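Local coordinates for cytoplasmic protein (PDB 7LPO) that probably hydrolyses steryl beta-glucosides, as a fungal sterylglucosidase of glycosyl hydrolase family 5, at residues 523-536 against 579-592. Residues are numbered along the deposited sequence; the frame is centred on the assembly and turned at random.
Sequences GIPYDMDDKKAYGY and HEWGDNWNGEDLSL
Tyr534 and His579 lie face against face as an offset stack, the planes 3° apart and the ring centroids 3.7 Å from each other. His579 CD2 sits over the centre of the phenol, while NE2 of the imidazole is hydrogen-bonded to Asp597 OD2. At the far end of the phenol, Tyr534 OH is 2.6 Å from Asp589 OD2 and donates to it from above the carboxylate plane, 53° out of it. Asp589 reaches this hydroxyl because its CG stands opposite the backbone N (chi1 -174°); its other oxygen, OD1, pairs with Arg660 and Asn577, so both ends of the carboxylate are held. Asp527 lies alongside, its carboxylate against Asp589 CB and its OD2 in a salt bridge with Lys462; water 2 links Asp527 OD1 to Asp589 N. The extended Lys531 chain lets NZ donate a 2.8 Å hydrogen bond to His579 O, in the carbonyl plane. Tyr526 N gives a nearly linear bond to Asp589 O, 2.8 Å away. The segments follow parallel strands 518-522 and 567-570, consistent with loops at one end of the family 5 (beta/alpha) barrel; Leu590's side chain is about 5 Å from a bound Tris, and helices 456-461, 547-559 and 662-665 pack around the contact.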
loop_
_atom_site.group_PDB
_atom_site.type_symbol
_atom_site.label_atom_id
_atom_site.label_comp_id
_atom_site.label_asym_id
_atom_site.label_seq_id
_atom_site.Cartn_x
_atom_site.Cartn_y
_atom_site.Cartn_z
ATOM N N GLY A 523 3.984 -2.904 7.678
ATOM C CA GLY A 523 5.165 -3.756 7.636
ATOM C C GLY A 523 6.396 -3.062 8.176
ATOM O O GLY A 523 6.347 -1.910 8.612
ATOM N N ILE A 524 7.512 -3.789 8.131
ATOM C CA ILE A 524 8.792 -3.311 8.662
ATOM C C ILE A 524 9.916 -3.733 7.730
ATOM O O ILE A 524 9.777 -4.686 6.951
ATOM C CB ILE A 524 9.079 -3.847 10.083
ATOM C CG1 ILE A 524 9.073 -5.378 10.092
ATOM C CG2 ILE A 524 8.044 -3.337 11.087
ATOM C CD1 ILE A 524 10.446 -6.028 10.093
ATOM N N PRO A 525 11.056 -3.041 7.799
ATOM C CA PRO A 525 12.213 -3.416 6.966
ATOM C C PRO A 525 13.060 -4.515 7.598
ATOM O O PRO A 525 13.400 -4.462 8.782
ATOM C CB PRO A 525 13.007 -2.111 6.856
ATOM C CG PRO A 525 12.713 -1.410 8.187
ATOM C CD PRO A 525 11.267 -1.767 8.517
ATOM N N TYR A 526 13.429 -5.497 6.784
ATOM C CA TYR A 526 14.244 -6.610 7.244
ATOM C C TYR A 526 15.736 -6.373 7.051
ATOM O O TYR A 526 16.545 -7.052 7.696
ATOM C CB TYR A 526 13.825 -7.898 6.524
ATOM C CG TYR A 526 12.575 -8.512 7.109
ATOM C CD1 TYR A 526 12.646 -9.369 8.191
ATOM C CD2 TYR A 526 11.322 -8.216 6.598
ATOM C CE1 TYR A 526 11.502 -9.925 8.745
ATOM C CE2 TYR A 526 10.169 -8.768 7.153
ATOM C CZ TYR A 526 10.280 -9.622 8.223
ATOM O OH TYR A 526 9.168 -10.198 8.759
ATOM N N ASP A 527 16.117 -5.422 6.198
ATOM C CA ASP A 527 17.527 -5.103 5.972
ATOM C C ASP A 527 18.079 -4.143 7.017
ATOM O O ASP A 527 18.859 -3.243 6.694
ATOM C CB ASP A 527 17.721 -4.542 4.563
ATOM C CG ASP A 527 16.837 -3.331 4.268
ATOM O OD1 ASP A 527 15.731 -3.223 4.841
ATOM O OD2 ASP A 527 17.241 -2.494 3.428
ATOM N N MET A 528 17.700 -4.337 8.278
ATOM C CA MET A 528 18.157 -3.473 9.354
ATOM C C MET A 528 19.637 -3.666 9.637
ATOM O O MET A 528 20.202 -4.731 9.385
ATOM C CB MET A 528 17.406 -3.772 10.638
ATOM C CG MET A 528 15.939 -3.601 10.561
ATOM S SD MET A 528 15.248 -4.012 12.155
ATOM C CE MET A 528 13.591 -3.346 11.948
ATOM N N ASP A 529 20.257 -2.621 10.195
ATOM C CA ASP A 529 21.594 -2.728 10.785
ATOM C C ASP A 529 22.636 -3.119 9.740
ATOM O O ASP A 529 23.510 -3.956 9.988
ATOM C CB ASP A 529 21.594 -3.728 11.943
ATOM C CG ASP A 529 20.628 -3.334 13.051
ATOM O OD1 ASP A 529 20.685 -2.167 13.490
ATOM O OD2 ASP A 529 19.804 -4.179 13.472
ATOM N N ASP A 530 22.544 -2.498 8.564
ATOM C CA ASP A 530 23.465 -2.779 7.473
ATOM C C ASP A 530 23.460 -4.265 7.130
ATOM O O ASP A 530 24.487 -4.841 6.769
ATOM C CB ASP A 530 24.877 -2.299 7.810
ATOM C CG ASP A 530 24.934 -0.804 8.081
ATOM O OD1 ASP A 530 24.239 -0.039 7.379
ATOM O OD2 ASP A 530 25.674 -0.394 9.000
ATOM N N LYS A 531 22.281 -4.886 7.242
ATOM C CA LYS A 531 22.067 -6.270 6.826
ATOM C C LYS A 531 22.869 -7.248 7.686
ATOM O O LYS A 531 23.339 -8.285 7.206
ATOM C CB LYS A 531 22.397 -6.444 5.346
ATOM C CG LYS A 531 21.656 -5.477 4.428
ATOM C CD LYS A 531 21.906 -5.803 2.954
ATOM C CE LYS A 531 21.097 -4.900 2.032
ATOM N NZ LYS A 531 21.304 -5.285 0.590
ATOM N N LYS A 532 22.999 -6.925 8.976
ATOM C CA LYS A 532 23.709 -7.811 9.892
ATOM C C LYS A 532 23.063 -9.190 9.938
ATOM O O LYS A 532 23.761 -10.206 10.046
ATOM C CB LYS A 532 23.750 -7.187 11.285
ATOM C CG LYS A 532 24.524 -7.982 12.318
ATOM C CD LYS A 532 24.604 -7.191 13.628
ATOM C CE LYS A 532 25.374 -7.943 14.702
ATOM N NZ LYS A 532 26.813 -8.107 14.335
ATOM N N ALA A 533 21.730 -9.249 9.851
ATOM C CA ALA A 533 21.050 -10.540 9.870
ATOM C C ALA A 533 21.360 -11.372 8.632
ATOM O O ALA A 533 21.155 -12.594 8.640
ATOM C CB ALA A 533 19.539 -10.344 9.987
ATOM N N TYR A 534 21.829 -10.743 7.566
ATOM C CA TYR A 534 22.195 -11.468 6.361
ATOM C C TYR A 534 23.649 -11.902 6.375
ATOM O O TYR A 534 24.080 -12.585 5.443
ATOM C CB TYR A 534 21.923 -10.614 5.119
ATOM C CG TYR A 534 20.494 -10.128 5.001
ATOM C CD1 TYR A 534 19.460 -10.743 5.702
ATOM C CD2 TYR A 534 20.178 -9.040 4.192
ATOM C CE1 TYR A 534 18.162 -10.283 5.596
ATOM C CE2 TYR A 534 18.896 -8.581 4.086
ATOM C CZ TYR A 534 17.886 -9.202 4.776
ATOM O OH TYR A 534 16.592 -8.732 4.650
ATOM N N GLY A 535 24.406 -11.532 7.407
ATOM C CA GLY A 535 25.810 -11.878 7.464
ATOM C C GLY A 535 26.718 -10.915 6.743
ATOM O O GLY A 535 27.878 -11.250 6.494
ATOM N N TYR A 536 26.239 -9.710 6.436
ATOM C CA TYR A 536 26.966 -8.803 5.559
ATOM C C TYR A 536 28.025 -7.978 6.277
ATOM O O TYR A 536 28.845 -7.351 5.605
ATOM C CB TYR A 536 25.988 -7.856 4.868
ATOM C CG TYR A 536 25.390 -8.385 3.586
ATOM C CD1 TYR A 536 25.022 -9.718 3.459
ATOM C CD2 TYR A 536 25.191 -7.545 2.502
ATOM C CE1 TYR A 536 24.466 -10.199 2.272
ATOM C CE2 TYR A 536 24.645 -8.014 1.318
ATOM C CZ TYR A 536 24.284 -9.336 1.207
ATOM O OH TYR A 536 23.743 -9.789 0.024
ATOM N N HIS A 579 18.861 -11.057 -0.503
ATOM C CA HIS A 579 19.554 -10.211 0.469
ATOM C C HIS A 579 20.253 -9.034 -0.202
ATOM O O HIS A 579 20.287 -7.926 0.341
ATOM C CB HIS A 579 20.583 -11.024 1.255
ATOM C CG HIS A 579 19.980 -12.009 2.197
ATOM N ND1 HIS A 579 20.732 -12.935 2.885
ATOM C CD2 HIS A 579 18.694 -12.214 2.562
ATOM C CE1 HIS A 579 19.930 -13.681 3.621
ATOM N NE2 HIS A 579 18.690 -13.257 3.454
ATOM N N GLU A 580 20.853 -9.260 -1.366
ATOM C CA GLU A 580 21.653 -8.215 -1.995
ATOM C C GLU A 580 20.789 -7.034 -2.426
ATOM O O GLU A 580 21.143 -5.875 -2.186
ATOM C CB GLU A 580 22.405 -8.793 -3.192
ATOM C CG GLU A 580 23.322 -7.796 -3.869
ATOM C CD GLU A 580 24.099 -8.406 -5.016
ATOM O OE1 GLU A 580 23.872 -9.594 -5.338
ATOM O OE2 GLU A 580 24.936 -7.688 -5.594
ATOM N N TRP A 581 19.654 -7.301 -3.072
ATOM C CA TRP A 581 18.817 -6.234 -3.613
ATOM C C TRP A 581 17.455 -6.129 -2.939
ATOM O O TRP A 581 16.613 -5.337 -3.382
ATOM C CB TRP A 581 18.640 -6.425 -5.121
ATOM C CG TRP A 581 19.921 -6.382 -5.849
ATOM C CD1 TRP A 581 20.593 -7.439 -6.381
ATOM C CD2 TRP A 581 20.711 -5.223 -6.123
ATOM N NE1 TRP A 581 21.744 -7.011 -6.974
ATOM C CE2 TRP A 581 21.842 -5.653 -6.835
ATOM C CE3 TRP A 581 20.569 -3.862 -5.841
ATOM C CZ2 TRP A 581 22.828 -4.775 -7.269
ATOM C CZ3 TRP A 581 21.537 -2.997 -6.268
ATOM C CH2 TRP A 581 22.664 -3.456 -6.967
ATOM N N GLY A 582 17.217 -6.898 -1.884
ATOM C CA GLY A 582 15.949 -6.801 -1.185
ATOM C C GLY A 582 14.797 -7.227 -2.074
ATOM O O GLY A 582 14.880 -8.219 -2.813
ATOM N N ASP A 583 13.706 -6.442 -2.018
ATOM C CA ASP A 583 12.531 -6.685 -2.841
ATOM C C ASP A 583 12.758 -6.292 -4.320
ATOM O O ASP A 583 11.786 -6.357 -5.071
ATOM C CB ASP A 583 11.316 -5.916 -2.303
ATOM C CG ASP A 583 10.880 -6.369 -0.907
ATOM O OD1 ASP A 583 11.272 -7.469 -0.447
ATOM O OD2 ASP A 583 10.124 -5.606 -0.266
ATOM N N ASN A 584 13.979 -5.890 -4.686
ATOM C CA ASN A 584 14.318 -5.490 -6.052
ATOM C C ASN A 584 13.608 -4.202 -6.445
ATOM O O ASN A 584 13.229 -4.021 -7.605
ATOM C CB ASN A 584 13.993 -6.593 -7.062
ATOM C CG ASN A 584 14.759 -7.860 -6.797
ATOM O OD1 ASN A 584 15.982 -7.873 -6.871
ATOM N ND2 ASN A 584 14.046 -8.933 -6.462
ATOM N N TRP A 585 13.441 -3.294 -5.480
ATOM C CA TRP A 585 12.723 -2.046 -5.722
ATOM C C TRP A 585 13.222 -0.998 -4.729
ATOM O O TRP A 585 12.818 -0.997 -3.558
ATOM C CB TRP A 585 11.225 -2.270 -5.599
ATOM C CG TRP A 585 10.397 -1.108 -6.043
ATOM C CD1 TRP A 585 10.029 -0.808 -7.318
ATOM C CD2 TRP A 585 9.827 -0.093 -5.208
ATOM N NE1 TRP A 585 9.265 0.335 -7.334
ATOM C CE2 TRP A 585 9.127 0.795 -6.051
ATOM C CE3 TRP A 585 9.853 0.159 -3.829
ATOM C CZ2 TRP A 585 8.455 1.918 -5.566
ATOM C CZ3 TRP A 585 9.179 1.268 -3.343
ATOM C CH2 TRP A 585 8.487 2.135 -4.213
ATOM N N ASN A 586 14.105 -0.123 -5.205
ATOM C CA ASN A 586 14.470 1.117 -4.527
ATOM C C ASN A 586 15.115 0.882 -3.167
ATOM O O ASN A 586 15.101 1.766 -2.303
ATOM C CB ASN A 586 13.247 2.031 -4.385
ATOM C CG ASN A 586 12.798 2.609 -5.716
ATOM O OD1 ASN A 586 13.562 2.629 -6.680
ATOM N ND2 ASN A 586 11.561 3.098 -5.768
ATOM N N GLY A 587 15.715 -0.280 -2.968
ATOM C CA GLY A 587 16.388 -0.565 -1.724
ATOM C C GLY A 587 15.487 -1.052 -0.620
ATOM O O GLY A 587 15.975 -1.287 0.488
ATOM N N GLU A 588 14.194 -1.216 -0.877
ATOM C CA GLU A 588 13.282 -1.728 0.134
ATOM C C GLU A 588 13.421 -3.237 0.275
ATOM O O GLU A 588 13.695 -3.958 -0.690
ATOM C CB GLU A 588 11.840 -1.381 -0.219
ATOM C CG GLU A 588 11.542 0.092 -0.087
ATOM C CD GLU A 588 10.063 0.386 0.003
ATOM O OE1 GLU A 588 9.248 -0.545 -0.174
ATOM O OE2 GLU A 588 9.718 1.561 0.230
ATOM N N ASP A 589 13.209 -3.719 1.500
ATOM C CA ASP A 589 13.322 -5.150 1.778
ATOM C C ASP A 589 12.315 -5.459 2.889
ATOM O O ASP A 589 12.651 -5.550 4.071
ATOM C CB ASP A 589 14.745 -5.543 2.173
ATOM C CG ASP A 589 14.919 -7.045 2.337
ATOM O OD1 ASP A 589 13.908 -7.772 2.411
ATOM O OD2 ASP A 589 16.080 -7.498 2.398
ATOM N N LEU A 590 11.057 -5.629 2.491
ATOM C CA LEU A 590 9.972 -5.824 3.441
ATOM C C LEU A 590 9.308 -7.180 3.288
ATOM O O LEU A 590 8.274 -7.417 3.916
ATOM C CB LEU A 590 8.926 -4.714 3.291
ATOM C CG LEU A 590 9.268 -3.390 3.978
ATOM C CD1 LEU A 590 10.042 -2.488 3.039
ATOM C CD2 LEU A 590 7.999 -2.673 4.464
ATOM N N SER A 591 9.872 -8.071 2.476
ATOM C CA SER A 591 9.284 -9.390 2.292
ATOM C C SER A 591 9.413 -10.238 3.552
ATOM O O SER A 591 10.467 -10.278 4.198
ATOM C CB SER A 591 9.946 -10.117 1.125
ATOM O OG SER A 591 9.342 -11.385 0.922
ATOM N N LEU A 592 8.327 -10.939 3.883
ATOM C CA LEU A 592 8.330 -11.891 4.984
ATOM C C LEU A 592 9.223 -13.096 4.720
ATOM O O LEU A 592 9.575 -13.809 5.667
ATOM C CB LEU A 592 6.909 -12.390 5.243
ATOM C CG LEU A 592 5.837 -11.343 5.508
ATOM C CD1 LEU A 592 4.519 -12.031 5.788
ATOM C CD2 LEU A 592 6.249 -10.458 6.663
HETATM O O HOH W 1 7.081 -6.206 6.510
HETATM O O HOH W 2 13.666 -1.596 3.742
#